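Poly(A) ribonuclease pop2 (Schizosaccharomyces pombe, PDB 3G0Z) removes poly(A) tails from mRNA as a 3'-exoribonuclease that releases 5'-AMP, serving as a catalytic component of the CCR4-NOT deadenylase complex. Local coordinates at residues Val48-Glu53 with Val162-Phe167. Sequence-based numbering, arbitrary orientation.
Sequences VSMDTE and VTWITF. With ZN (zinc ion), chain B.
V48 lays one methyl over the indole of W164: CG1 sits 3.8 Å from the centroid of the six-membered ring, only 11° off its normal, a clear CH-pi contact. With chi1 at -178°, that methyl is anti to the backbone N, while CG2 turns the other way and meets V162 CG1 at 3.7 Å. M50 reaches the same indole obliquely. Its chain runs extended through chi2 and bends at chi3, bringing CE to 3.7 Å from W164 CZ3 and 3.6 Å from T166 CG2; SD makes a Met-aromatic contact. Replacing W164 with an alanine would probably open a gap under V48 CG1 and beside M50 CE and leave the carbonyl of L156, which accepts the indole N-H, without this donor. Across the sheet, on the face that meets helix 238-257, S49 OG lies against I165 CB. The two strands are parallel neighbours within the mixed sheet of this RNase H-like nuclease fold, and they twist apart by 33°. Three backbone bonds join them: V48 N to T163 O, I165 N to V48 O, and M50 N to I165 O, the last 2.9 Å long. Beyond these the strands splay, and a water takes over, giving a hydrogen to M50 O and accepting one from F167 N. Strand 48-53 runs on into the catalytic site, where D51 OD2 binds zinc at 2.2 Å; D241 binds the same zinc, while E53 OE2 stands farther from it at 2.7 Å. T52 OG1 is hydrogen-bonded to D172, a residue of the magnesium site.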
ATOM      1  N   VAL A  48       8.439   5.972  -2.905  1.00 24.26           N
ATOM      2  CA  VAL A  48       7.525   4.887  -3.283  1.00 25.02           C
ATOM      3  C   VAL A  48       6.152   5.119  -2.665  1.00 23.73           C
ATOM      4  O   VAL A  48       6.026   5.193  -1.443  1.00 26.39           O
ATOM      5  CB  VAL A  48       8.055   3.497  -2.826  1.00 23.84           C
ATOM      6  CG1 VAL A  48       7.123   2.383  -3.279  1.00 26.62           C
ATOM      7  CG2 VAL A  48       9.476   3.256  -3.358  1.00 25.54           C
ATOM      8  N   SER A  49       5.128   5.232  -3.500  1.00 22.52           N
ATOM      9  CA  SER A  49       3.755   5.294  -3.002  1.00 25.46           C
ATOM     10  C   SER A  49       3.071   3.953  -3.198  1.00 25.03           C
ATOM     11  O   SER A  49       3.135   3.350  -4.272  1.00 27.85           O
ATOM     12  CB  SER A  49       2.957   6.411  -3.689  1.00 26.01           C
ATOM     13  OG  SER A  49       3.564   7.667  -3.433  1.00 33.92           O
ATOM     14  N   MET A  50       2.410   3.481  -2.159  1.00 24.49           N
ATOM     15  CA  MET A  50       1.805   2.171  -2.240  1.00 26.71           C
ATOM     16  C   MET A  50       0.323   2.164  -1.877  1.00 25.74           C
ATOM     17  O   MET A  50      -0.140   2.946  -1.054  1.00 26.10           O
ATOM     18  CB  MET A  50       2.531   1.194  -1.338  1.00 29.27           C
ATOM     19  CG  MET A  50       1.740  -0.095  -1.173  1.00 33.05           C
ATOM     20  SD  MET A  50       2.438  -1.207   0.039  1.00 42.79           S
ATOM     21  CE  MET A  50       2.927  -0.082   1.335  1.00 26.45           C
ATOM     22  N   ASP A  51      -0.403   1.249  -2.505  1.00 26.84           N
ATOM     23  CA  ASP A  51      -1.753   0.946  -2.113  1.00 26.87           C
ATOM     24  C   ASP A  51      -1.988  -0.572  -2.259  1.00 30.47           C
ATOM     25  O   ASP A  51      -1.254  -1.249  -2.995  1.00 28.87           O
ATOM     26  CB  ASP A  51      -2.720   1.713  -2.987  1.00 27.72           C
ATOM     27  CG  ASP A  51      -4.143   1.392  -2.649  1.00 36.44           C
ATOM     28  OD1 ASP A  51      -4.575   1.806  -1.562  1.00 34.87           O
ATOM     29  OD2 ASP A  51      -4.803   0.691  -3.443  1.00 35.79           O
ATOM     30  N   THR A  52      -2.969  -1.115  -1.539  1.00 30.44           N
ATOM     31  CA  THR A  52      -3.275  -2.555  -1.613  1.00 32.37           C
ATOM     32  C   THR A  52      -4.769  -2.805  -1.777  1.00 33.98           C
ATOM     33  O   THR A  52      -5.574  -2.000  -1.334  1.00 33.28           O
ATOM     34  CB  THR A  52      -2.813  -3.335  -0.344  1.00 32.76           C
ATOM     35  OG1 THR A  52      -3.528  -2.862   0.804  1.00 36.66           O
ATOM     36  CG2 THR A  52      -1.314  -3.180  -0.105  1.00 34.50           C
ATOM     37  N   GLU A  53      -5.125  -3.906  -2.439  1.00 28.59           N
ATOM     38  CA  GLU A  53      -6.506  -4.383  -2.466  1.00 31.67           C
ATOM     39  C   GLU A  53      -6.526  -5.786  -1.887  1.00 30.20           C
ATOM     40  O   GLU A  53      -5.767  -6.657  -2.321  1.00 27.39           O
ATOM     41  CB  GLU A  53      -7.073  -4.430  -3.893  1.00 32.09           C
ATOM     42  CG  GLU A  53      -7.236  -3.079  -4.544  1.00 38.94           C
ATOM     43  CD  GLU A  53      -8.260  -2.199  -3.831  1.00 45.34           C
ATOM     44  OE1 GLU A  53      -8.781  -2.589  -2.766  1.00 44.60           O
ATOM     45  OE2 GLU A  53      -8.539  -1.099  -4.345  1.00 52.78           O
ATOM     46  N   VAL A 162      15.090   5.595   0.920  1.00 33.21           N
ATOM     47  CA  VAL A 162      13.805   5.472   0.215  1.00 31.45           C
ATOM     48  C   VAL A 162      12.661   5.924   1.115  1.00 30.16           C
ATOM     49  O   VAL A 162      12.649   5.617   2.308  1.00 32.55           O
ATOM     50  CB  VAL A 162      13.560   4.006  -0.249  1.00 30.17           C
ATOM     51  CG1 VAL A 162      12.129   3.821  -0.787  1.00 25.52           C
ATOM     52  CG2 VAL A 162      14.581   3.615  -1.302  1.00 32.07           C
ATOM     53  N   THR A 163      11.715   6.668   0.556  1.00 29.90           N
ATOM     54  CA  THR A 163      10.547   7.109   1.313  1.00 28.47           C
ATOM     55  C   THR A 163       9.310   6.321   0.874  1.00 27.42           C
ATOM     56  O   THR A 163       8.989   6.261  -0.314  1.00 24.74           O
ATOM     57  CB  THR A 163      10.298   8.631   1.146  1.00 31.53           C
ATOM     58  OG1 THR A 163      11.467   9.359   1.544  1.00 30.78           O
ATOM     59  CG2 THR A 163       9.121   9.109   2.014  1.00 29.89           C
ATOM     60  N   TRP A 164       8.630   5.688   1.818  1.00 27.27           N
ATOM     61  CA  TRP A 164       7.359   5.038   1.496  1.00 26.01           C
ATOM     62  C   TRP A 164       6.177   5.927   1.905  1.00 26.67           C
ATOM     63  O   TRP A 164       6.172   6.496   3.004  1.00 26.80           O
ATOM     64  CB  TRP A 164       7.251   3.676   2.183  1.00 24.27           C
ATOM     65  CG  TRP A 164       8.041   2.565   1.528  1.00 25.76           C
ATOM     66  CD1 TRP A 164       9.393   2.376   1.594  1.00 25.76           C
ATOM     67  CD2 TRP A 164       7.530   1.503   0.723  1.00 23.52           C
ATOM     68  NE1 TRP A 164       9.749   1.263   0.893  1.00 26.47           N
ATOM     69  CE2 TRP A 164       8.628   0.700   0.350  1.00 25.84           C
ATOM     70  CE3 TRP A 164       6.253   1.135   0.296  1.00 25.81           C
ATOM     71  CZ2 TRP A 164       8.491  -0.435  -0.453  1.00 27.01           C
ATOM     72  CZ3 TRP A 164       6.113  -0.007  -0.484  1.00 26.84           C
ATOM     73  CH2 TRP A 164       7.230  -0.774  -0.856  1.00 24.57           C
ATOM     74  N   ILE A 165       5.183   6.037   1.022  1.00 22.58           N
ATOM     75  CA  ILE A 165       3.978   6.818   1.285  1.00 28.42           C
ATOM     76  C   ILE A 165       2.743   5.925   1.141  1.00 28.19           C
ATOM     77  O   ILE A 165       2.644   5.155   0.198  1.00 25.96           O
ATOM     78  CB  ILE A 165       3.818   7.968   0.278  1.00 26.93           C
ATOM     79  CG1 ILE A 165       5.156   8.633  -0.013  1.00 33.06           C
ATOM     80  CG2 ILE A 165       2.879   9.003   0.822  1.00 29.81           C
ATOM     81  CD1 ILE A 165       5.675   9.401   1.146  1.00 31.40           C
ATOM     82  N   THR A 166       1.794   6.050   2.064  1.00 28.69           N
ATOM     83  CA  THR A 166       0.592   5.226   2.037  1.00 29.34           C
ATOM     84  C   THR A 166      -0.542   6.022   2.664  1.00 32.94           C
ATOM     85  O   THR A 166      -0.313   6.804   3.580  1.00 36.46           O
ATOM     86  CB  THR A 166       0.761   3.957   2.887  1.00 35.52           C
ATOM     87  OG1 THR A 166       0.940   4.334   4.261  1.00 42.89           O
ATOM     88  CG2 THR A 166       1.969   3.158   2.458  1.00 35.83           C
ATOM     89  N   PHE A 167      -1.758   5.820   2.173  1.00 32.21           N
ATOM     90  CA  PHE A 167      -2.949   6.334   2.836  1.00 33.16           C
ATOM     91  C   PHE A 167      -3.435   5.201   3.723  1.00 41.84           C
ATOM     92  O   PHE A 167      -3.444   4.048   3.299  1.00 43.58           O
ATOM     93  CB  PHE A 167      -4.010   6.679   1.796  1.00 33.22           C
ATOM     94  CG  PHE A 167      -5.104   7.564   2.307  1.00 33.62           C
ATOM     95  CD1 PHE A 167      -4.957   8.939   2.293  1.00 36.89           C
ATOM     96  CD2 PHE A 167      -6.293   7.020   2.769  1.00 42.63           C
ATOM     97  CE1 PHE A 167      -5.969   9.768   2.752  1.00 40.72           C
ATOM     98  CE2 PHE A 167      -7.317   7.837   3.233  1.00 45.81           C
ATOM     99  CZ  PHE A 167      -7.155   9.218   3.222  1.00 44.08           C
TER
HETATM  100 ZN    ZN B 333      -7.024   0.729  -3.088  1.00 61.31          ZN
HETATM  101  O   HOH W   1      -2.235   4.528  -0.277  1.00 31.87           O
HETATM  102  O   HOH W   2      -7.068   0.885  -0.579  1.00 52.12           O